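Local coordinates for Ras-associated and pleckstrin homology domains-containing protein 1 (PDB 4GN1), which mediates localized membrane signals, is implicated in regulating lamellipodial dynamics and targets the actin regulators EVL and VASP to the leading edge, here represented by its RA and PH domains, at residues I8-S13 with D33-K38; Y43-S48 with L94-Q99; D64-V69 with A238-Q243. All blocks are in the same frame, centred on the assembly; numbering follows the deposited sequence.

The three contacts run from the core of the Ras-associating domain to its border with the PH domain. Interaction 1 closes first along the chain and joins strand 5-11 to helix 28-39 inside the ubiquitin-like fold. Its centre lies about 19 Å from that of interaction 2, and the two meet where Met36 packs on Tyr43 and Trp47. Interaction 2 is a surface salt bridge from the turn leading into strand 47-53 to helix 93-96. Interaction 3 pairs residues 64-69 with helices 225-240 and 242-251, about 15 Å from interaction 2 and 20 Å from interaction 1 (centres), touching the latter through Leu68 on Ile8. Interactions 2 and 3 alternate along the chain, consistent with RA and PH domains packing as one unit.

Interaction 1 (I8-S13 with D33-K38); sequences IRVHMS and DNLMDK
Leu35 reaches from helix 28-39 toward two side chains, Val10 on strand 5-11 and Met12 just past it, and each of its methyl groups takes one of them. Along 33-38, Asp33 and Asn34 come first and do not reach residues 8-13; Asp33 forms a salt bridge with Arg29 one turn earlier, as suits an acid on the partly exposed side, and Asn34 lies on Met20. Leu35 follows. Its first torsion (chi1 -79°) directs the branch at the strand, and the second (chi2 161°) turns one methyl to each neighbour: CD1 of Leu35 lies 4.4 Å from CG1 of Val10, while CD2 of Leu35 is also 4.4 Å from CE of Met12. These are loose van der Waals approaches with no hydrogen bond between the segments. Val10, beta-branched, suits an extended strand and offers a short, stiff surface; Met12 is flexible enough to fold its terminal methyl back toward the helix. Met36 then points away from the strand, to Tyr43 and Trp47, and Asp37 and Lys38 finish the turn at the exposed surface. The contact is the helix-on-sheet packing of the ubiquitin-like fold of the Ras-associating domain. Strand 5-11 is held between strands 17-23 and 83-87, and Leu35 also rests on Met20, Phe85 and Leu49 from three strands of that sheet.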
# COMPACT_ATOMS: atom_id res chain seq x y z
N ILE A 8 -21.09 -8.83 -2.86
CA ILE A 8 -19.89 -8.63 -3.65
C ILE A 8 -19.45 -9.95 -4.29
O ILE A 8 -19.84 -11.03 -3.84
CB ILE A 8 -18.73 -8.07 -2.80
CG1 ILE A 8 -18.34 -9.05 -1.69
CG2 ILE A 8 -19.16 -6.74 -2.19
CD1 ILE A 8 -17.05 -8.71 -0.99
N ARG A 9 -18.67 -9.85 -5.36
CA ARG A 9 -18.05 -11.02 -5.98
C ARG A 9 -16.56 -10.95 -5.72
O ARG A 9 -15.94 -9.93 -5.98
CB ARG A 9 -18.31 -11.08 -7.48
CG ARG A 9 -17.95 -12.40 -8.13
CD ARG A 9 -18.65 -12.57 -9.47
NE ARG A 9 -18.01 -11.82 -10.55
CZ ARG A 9 -17.11 -12.34 -11.39
NH1 ARG A 9 -16.74 -13.62 -11.28
NH2 ARG A 9 -16.58 -11.58 -12.36
N VAL A 10 -16.02 -12.06 -5.23
CA VAL A 10 -14.62 -12.13 -4.83
C VAL A 10 -13.91 -13.23 -5.60
O VAL A 10 -14.41 -14.37 -5.65
CB VAL A 10 -14.47 -12.42 -3.30
CG1 VAL A 10 -13.01 -12.40 -2.91
CG2 VAL A 10 -15.20 -11.40 -2.47
N HIS A 11 -12.77 -12.90 -6.19
CA HIS A 11 -11.90 -13.90 -6.82
C HIS A 11 -10.98 -14.57 -5.84
O HIS A 11 -10.25 -13.90 -5.10
CB HIS A 11 -11.14 -13.33 -8.00
CG HIS A 11 -12.06 -12.83 -9.09
ND1 HIS A 11 -12.74 -11.66 -8.99
CD2 HIS A 11 -12.46 -13.41 -10.28
CE1 HIS A 11 -13.51 -11.50 -10.08
NE2 HIS A 11 -13.33 -12.57 -10.87
N MET A 12 -11.04 -15.89 -5.81
CA MET A 12 -10.22 -16.67 -4.89
C MET A 12 -8.86 -16.94 -5.47
O MET A 12 -8.52 -16.52 -6.60
CB MET A 12 -10.91 -17.98 -4.43
CG MET A 12 -12.36 -17.82 -4.00
SD MET A 12 -12.63 -16.63 -2.66
CE MET A 12 -12.59 -17.70 -1.21
N SER A 13 -8.07 -17.65 -4.69
CA SER A 13 -6.65 -17.81 -4.94
C SER A 13 -6.42 -18.65 -6.19
O SER A 13 -5.39 -18.51 -6.85
CB SER A 13 -5.97 -18.44 -3.72
OG SER A 13 -6.68 -18.12 -2.52
N ASP A 33 -12.81 -12.11 7.88
CA ASP A 33 -13.17 -13.16 8.84
C ASP A 33 -14.26 -14.07 8.28
O ASP A 33 -14.23 -15.31 8.47
CB ASP A 33 -13.51 -12.60 10.22
CG ASP A 33 -12.29 -12.03 10.94
OD1 ASP A 33 -11.15 -12.27 10.55
OD2 ASP A 33 -12.45 -11.32 11.92
N ASN A 34 -15.20 -13.47 7.55
CA ASN A 34 -16.24 -14.23 6.87
C ASN A 34 -15.69 -15.04 5.70
O ASN A 34 -16.00 -16.22 5.58
CB ASN A 34 -17.39 -13.33 6.42
CG ASN A 34 -18.24 -12.87 7.58
OD1 ASN A 34 -18.18 -13.44 8.67
ND2 ASN A 34 -19.01 -11.82 7.38
N LEU A 35 -14.86 -14.44 4.86
CA LEU A 35 -14.23 -15.20 3.80
C LEU A 35 -13.47 -16.44 4.35
O LEU A 35 -13.57 -17.53 3.79
CB LEU A 35 -13.32 -14.31 2.95
CG LEU A 35 -14.07 -13.46 1.93
CD1 LEU A 35 -13.23 -12.28 1.45
CD2 LEU A 35 -14.52 -14.34 0.78
N MET A 36 -12.73 -16.25 5.43
CA MET A 36 -12.05 -17.38 6.09
C MET A 36 -13.01 -18.48 6.56
O MET A 36 -12.81 -19.63 6.20
CB MET A 36 -11.08 -16.89 7.18
CG MET A 36 -9.99 -16.01 6.59
SD MET A 36 -8.66 -15.48 7.67
CE MET A 36 -9.43 -14.15 8.61
N ASP A 37 -14.09 -18.12 7.27
CA ASP A 37 -15.11 -19.09 7.72
C ASP A 37 -15.78 -19.85 6.57
O ASP A 37 -15.94 -21.06 6.64
CB ASP A 37 -16.25 -18.44 8.51
CG ASP A 37 -15.78 -17.70 9.72
OD1 ASP A 37 -14.77 -18.09 10.33
OD2 ASP A 37 -16.44 -16.69 10.07
N LYS A 38 -16.19 -19.14 5.53
CA LYS A 38 -16.97 -19.79 4.50
C LYS A 38 -16.13 -20.68 3.57
O LYS A 38 -16.67 -21.60 2.93
CB LYS A 38 -17.80 -18.79 3.73
CG LYS A 38 -18.98 -18.28 4.54
CD LYS A 38 -20.01 -19.38 4.75
CE LYS A 38 -21.18 -18.95 5.64
NZ LYS A 38 -22.06 -17.97 4.95

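Interaction 2 (Y43-S48 with L94-Q99); sequences YSLDWS and LFKNPQ
A surface salt bridge ties the tight turn leading into strand 47-53, in the Ras-associating domain, to helix 93-96, farther along the chain. Asp46 and Lys96 approach from opposite directions. NZ of Lys96 lies 3.1 Å from OD2 of Asp46, on the syn lone pair of that oxygen, and makes a weaker bond of 3.3 Å to OD1 of Asp46, so the ammonium group sits astride the carboxylate. Lysine suits the place because its chain, extended beyond CG, carries the charge across a gap that keeps even the nearest CA atoms, those of Leu45 and Lys96, 10.7 Å apart. Its aliphatic part is used as well: CE of Lys96 comes within 4.5 Å of CD2 of Leu45. Asp46 is positioned by a type I turn from Ser44 to Trp47. Within it OG of Ser44 accepts from N of Asp46 at 2.9 Å, an ST turn, and the hydroxyl of Ser48 donates to O of Asp46 from above the carbonyl plane. Beyond the salt bridge, Leu45 packs on Tyr248 and Ala251 of helix 242-251. Phe95 stacks with Tyr248 of the same helix, and Asp46 pairs through its backbone with Arg88, just past strand 83-87.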
# COMPACT_ATOMS: atom_id res chain seq x y z
N TYR A 43 -7.39 -19.94 9.57
CA TYR A 43 -7.00 -18.60 10.00
C TYR A 43 -5.56 -18.21 9.69
O TYR A 43 -4.67 -19.06 9.59
CB TYR A 43 -7.25 -18.41 11.50
CG TYR A 43 -7.48 -16.95 11.84
CD1 TYR A 43 -8.76 -16.40 11.71
CD2 TYR A 43 -6.42 -16.12 12.24
CE1 TYR A 43 -8.99 -15.06 11.99
CE2 TYR A 43 -6.64 -14.77 12.52
CZ TYR A 43 -7.93 -14.25 12.40
OH TYR A 43 -8.20 -12.91 12.68
N SER A 44 -5.34 -16.91 9.53
CA SER A 44 -4.03 -16.31 9.36
C SER A 44 -4.16 -14.82 9.12
O SER A 44 -5.04 -14.34 8.37
CB SER A 44 -3.23 -16.93 8.21
OG SER A 44 -2.16 -16.07 7.87
N LEU A 45 -3.25 -14.10 9.76
CA LEU A 45 -3.20 -12.67 9.65
C LEU A 45 -2.84 -12.24 8.22
O LEU A 45 -3.06 -11.08 7.87
CB LEU A 45 -2.15 -12.14 10.65
CG LEU A 45 -0.65 -12.17 10.28
CD1 LEU A 45 0.13 -11.37 11.29
CD2 LEU A 45 -0.07 -13.57 10.16
N ASP A 46 -2.29 -13.17 7.42
CA ASP A 46 -1.86 -12.92 6.03
C ASP A 46 -2.93 -12.99 4.93
O ASP A 46 -2.68 -12.57 3.78
CB ASP A 46 -0.70 -13.83 5.64
CG ASP A 46 0.60 -13.45 6.34
OD1 ASP A 46 0.91 -12.24 6.45
OD2 ASP A 46 1.31 -14.37 6.78
N TRP A 47 -4.11 -13.53 5.26
CA TRP A 47 -5.25 -13.46 4.35
C TRP A 47 -5.61 -12.03 4.12
O TRP A 47 -5.73 -11.25 5.06
CB TRP A 47 -6.44 -14.28 4.84
CG TRP A 47 -6.12 -15.76 4.72
CD1 TRP A 47 -5.74 -16.62 5.74
CD2 TRP A 47 -6.07 -16.57 3.50
NE1 TRP A 47 -5.49 -17.88 5.24
CE2 TRP A 47 -5.68 -17.92 3.92
CE3 TRP A 47 -6.33 -16.33 2.16
CZ2 TRP A 47 -5.54 -18.96 3.01
CZ3 TRP A 47 -6.20 -17.39 1.25
CH2 TRP A 47 -5.82 -18.68 1.67
N SER A 48 -5.77 -11.67 2.86
CA SER A 48 -5.90 -10.28 2.48
C SER A 48 -7.01 -10.09 1.46
O SER A 48 -7.37 -11.01 0.73
CB SER A 48 -4.58 -9.79 1.88
OG SER A 48 -3.51 -9.89 2.82
N LEU A 94 6.29 -5.81 7.45
CA LEU A 94 6.75 -4.74 8.32
C LEU A 94 6.63 -5.02 9.83
O LEU A 94 7.49 -4.63 10.62
CB LEU A 94 6.01 -3.46 7.94
CG LEU A 94 5.81 -2.40 9.01
CD1 LEU A 94 7.08 -1.57 9.09
CD2 LEU A 94 4.62 -1.50 8.69
N PHE A 95 5.57 -5.69 10.24
CA PHE A 95 5.35 -5.93 11.66
C PHE A 95 6.04 -7.17 12.17
O PHE A 95 6.47 -7.20 13.31
CB PHE A 95 3.86 -6.00 11.96
CG PHE A 95 3.21 -4.66 11.92
CD1 PHE A 95 3.11 -3.89 13.07
CD2 PHE A 95 2.77 -4.14 10.71
CE1 PHE A 95 2.54 -2.64 13.04
CE2 PHE A 95 2.20 -2.89 10.66
CZ PHE A 95 2.09 -2.13 11.83
N LYS A 96 6.13 -8.19 11.30
CA LYS A 96 6.86 -9.41 11.58
C LYS A 96 8.36 -9.16 11.76
O LYS A 96 8.98 -9.75 12.64
CB LYS A 96 6.66 -10.40 10.44
CG LYS A 96 5.20 -10.71 10.12
CD LYS A 96 5.12 -11.98 9.29
CE LYS A 96 3.80 -12.09 8.53
NZ LYS A 96 4.04 -12.89 7.30
N ASN A 97 8.92 -8.29 10.91
CA ASN A 97 10.34 -7.90 10.95
C ASN A 97 10.61 -6.39 10.83
O ASN A 97 11.20 -5.93 9.84
CB ASN A 97 11.12 -8.67 9.88
CG ASN A 97 11.21 -10.15 10.19
OD1 ASN A 97 11.77 -10.57 11.21
ND2 ASN A 97 10.65 -10.97 9.30
N PRO A 98 10.20 -5.60 11.85
CA PRO A 98 10.32 -4.13 11.83
C PRO A 98 11.76 -3.60 11.73
O PRO A 98 12.00 -2.52 11.16
CB PRO A 98 9.69 -3.72 13.17
CG PRO A 98 9.86 -4.92 14.05
CD PRO A 98 9.64 -6.09 13.13
N GLN A 99 12.72 -4.36 12.25
CA GLN A 99 14.13 -4.01 12.15
C GLN A 99 14.54 -3.80 10.67
O GLN A 99 15.52 -3.13 10.35
CB GLN A 99 14.99 -5.07 12.85
CG GLN A 99 15.21 -6.35 12.07
CD GLN A 99 14.00 -7.26 12.05
OE1 GLN A 99 12.91 -6.89 12.50
NE2 GLN A 99 14.19 -8.47 11.54

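Interaction 3 (D64-V69 with A238-Q243); sequences DHENLV and AKYGKQ
His65 meets both Gln243 and Tyr240, one over a ring face and the other at a ring edge. CG of Gln243 stands 3.5 Å from the centroid of the His65 ring and 6° off its normal, a CH-pi contact, and the amide plane beyond it lies almost parallel to the imidazole. At the ring's edge, NE2 of His65 is 3.4 Å from CD1 of Tyr240; the two rings meet obliquely, their planes at 79°. Gln243 gets there with CG anti to its backbone N (chi1 179°) and a bend at the next bond. The flat imidazole can be packed on both faces, and CG of Glu66 covers the other one. OE1 of Glu66 accepts from a water 3.0 Å away, which in turn accepts from OH of Tyr240 at 2.6 Å. Further out, Gly241, with positive phi, turns the chain between helices 225-240 and 242-251 and so brings Tyr240 and Gln243 to the same histidine. The tyrosine hydroxyl thus reaches the Glu66 carboxylate through water, and that carboxylate is already held by N of Glu63, Arg60 and Asn71. The link between residues 64-69 and 238-243 therefore probably depends more on shape than on charge.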
# COMPACT_ATOMS: atom_id res chain seq x y z
N ASP A 64 -7.13 -3.36 6.98
CA ASP A 64 -8.22 -4.12 7.59
C ASP A 64 -9.27 -3.30 8.31
O ASP A 64 -10.40 -3.75 8.53
CB ASP A 64 -7.63 -5.17 8.51
CG ASP A 64 -6.98 -6.28 7.72
OD1 ASP A 64 -7.32 -6.41 6.52
OD2 ASP A 64 -6.13 -7.00 8.30
N HIS A 65 -8.90 -2.08 8.64
CA HIS A 65 -9.78 -1.15 9.31
C HIS A 65 -10.70 -0.41 8.39
O HIS A 65 -11.50 0.40 8.85
CB HIS A 65 -8.96 -0.14 10.09
CG HIS A 65 -8.18 0.85 9.23
ND1 HIS A 65 -8.54 2.17 9.12
CD2 HIS A 65 -7.02 0.71 8.52
CE1 HIS A 65 -7.66 2.81 8.36
NE2 HIS A 65 -6.73 1.92 7.97
N GLU A 66 -10.57 -0.65 7.09
CA GLU A 66 -11.26 0.19 6.11
C GLU A 66 -12.67 -0.33 5.90
O GLU A 66 -12.90 -1.56 5.87
CB GLU A 66 -10.52 0.21 4.76
CG GLU A 66 -9.19 0.93 4.82
CD GLU A 66 -8.62 1.19 3.44
OE1 GLU A 66 -9.13 2.12 2.74
OE2 GLU A 66 -7.64 0.49 3.08
N ASN A 67 -13.60 0.62 5.76
CA ASN A 67 -14.96 0.29 5.42
C ASN A 67 -14.96 -0.16 3.94
O ASN A 67 -14.58 0.59 3.04
CB ASN A 67 -15.85 1.51 5.68
CG ASN A 67 -17.33 1.21 5.55
OD1 ASN A 67 -17.85 1.02 4.45
ND2 ASN A 67 -18.03 1.19 6.66
N LEU A 68 -15.31 -1.42 3.71
CA LEU A 68 -15.32 -1.95 2.35
C LEU A 68 -16.31 -1.23 1.42
O LEU A 68 -15.94 -0.76 0.32
CB LEU A 68 -15.58 -3.46 2.34
CG LEU A 68 -15.51 -4.12 0.94
CD1 LEU A 68 -14.19 -3.78 0.22
CD2 LEU A 68 -15.75 -5.63 1.01
N VAL A 69 -17.55 -1.13 1.89
CA VAL A 69 -18.61 -0.59 1.07
C VAL A 69 -18.24 0.81 0.64
O VAL A 69 -18.39 1.13 -0.53
CB VAL A 69 -20.00 -0.63 1.76
CG1 VAL A 69 -21.02 0.22 1.00
CG2 VAL A 69 -20.50 -2.05 1.80
N ALA A 238 3.15 6.60 7.38
CA ALA A 238 2.87 8.03 7.33
C ALA A 238 1.42 8.35 6.95
O ALA A 238 0.91 9.41 7.32
CB ALA A 238 3.82 8.68 6.33
N LYS A 239 0.76 7.45 6.21
CA LYS A 239 -0.67 7.63 5.92
C LYS A 239 -1.58 7.18 7.07
O LYS A 239 -2.46 7.94 7.51
CB LYS A 239 -1.11 6.90 4.65
CG LYS A 239 -2.58 7.13 4.34
CD LYS A 239 -2.95 6.75 2.94
CE LYS A 239 -4.45 6.83 2.74
NZ LYS A 239 -4.96 8.21 2.51
N TYR A 240 -1.37 5.95 7.53
CA TYR A 240 -2.27 5.29 8.45
C TYR A 240 -1.86 5.35 9.90
O TYR A 240 -2.69 5.19 10.79
CB TYR A 240 -2.49 3.85 8.02
CG TYR A 240 -3.16 3.72 6.67
CD1 TYR A 240 -4.51 4.06 6.50
CD2 TYR A 240 -2.45 3.26 5.56
CE1 TYR A 240 -5.13 3.95 5.26
CE2 TYR A 240 -3.04 3.16 4.32
CZ TYR A 240 -4.38 3.50 4.17
OH TYR A 240 -4.96 3.39 2.96
N GLY A 241 -0.56 5.54 10.16
CA GLY A 241 -0.03 5.60 11.53
C GLY A 241 -0.43 4.47 12.46
O GLY A 241 -0.59 3.35 12.03
N LYS A 242 -0.62 4.79 13.74
CA LYS A 242 -0.84 3.79 14.82
C LYS A 242 -1.92 2.78 14.48
O LYS A 242 -1.88 1.62 14.92
CB LYS A 242 -1.15 4.51 16.15
CG LYS A 242 -1.76 3.63 17.25
CD LYS A 242 -1.63 4.25 18.63
CE LYS A 242 -2.20 3.32 19.70
NZ LYS A 242 -2.43 4.00 21.02
N GLN A 243 -2.89 3.23 13.68
CA GLN A 243 -3.96 2.38 13.19
C GLN A 243 -3.45 1.10 12.50
O GLN A 243 -4.07 0.03 12.64
CB GLN A 243 -4.87 3.20 12.28
CG GLN A 243 -6.04 2.43 11.67
CD GLN A 243 -7.06 1.98 12.69
OE1 GLN A 243 -7.06 0.84 13.11
NE2 GLN A 243 -7.93 2.88 13.10
O HOH W 1 -7.24 4.45 2.39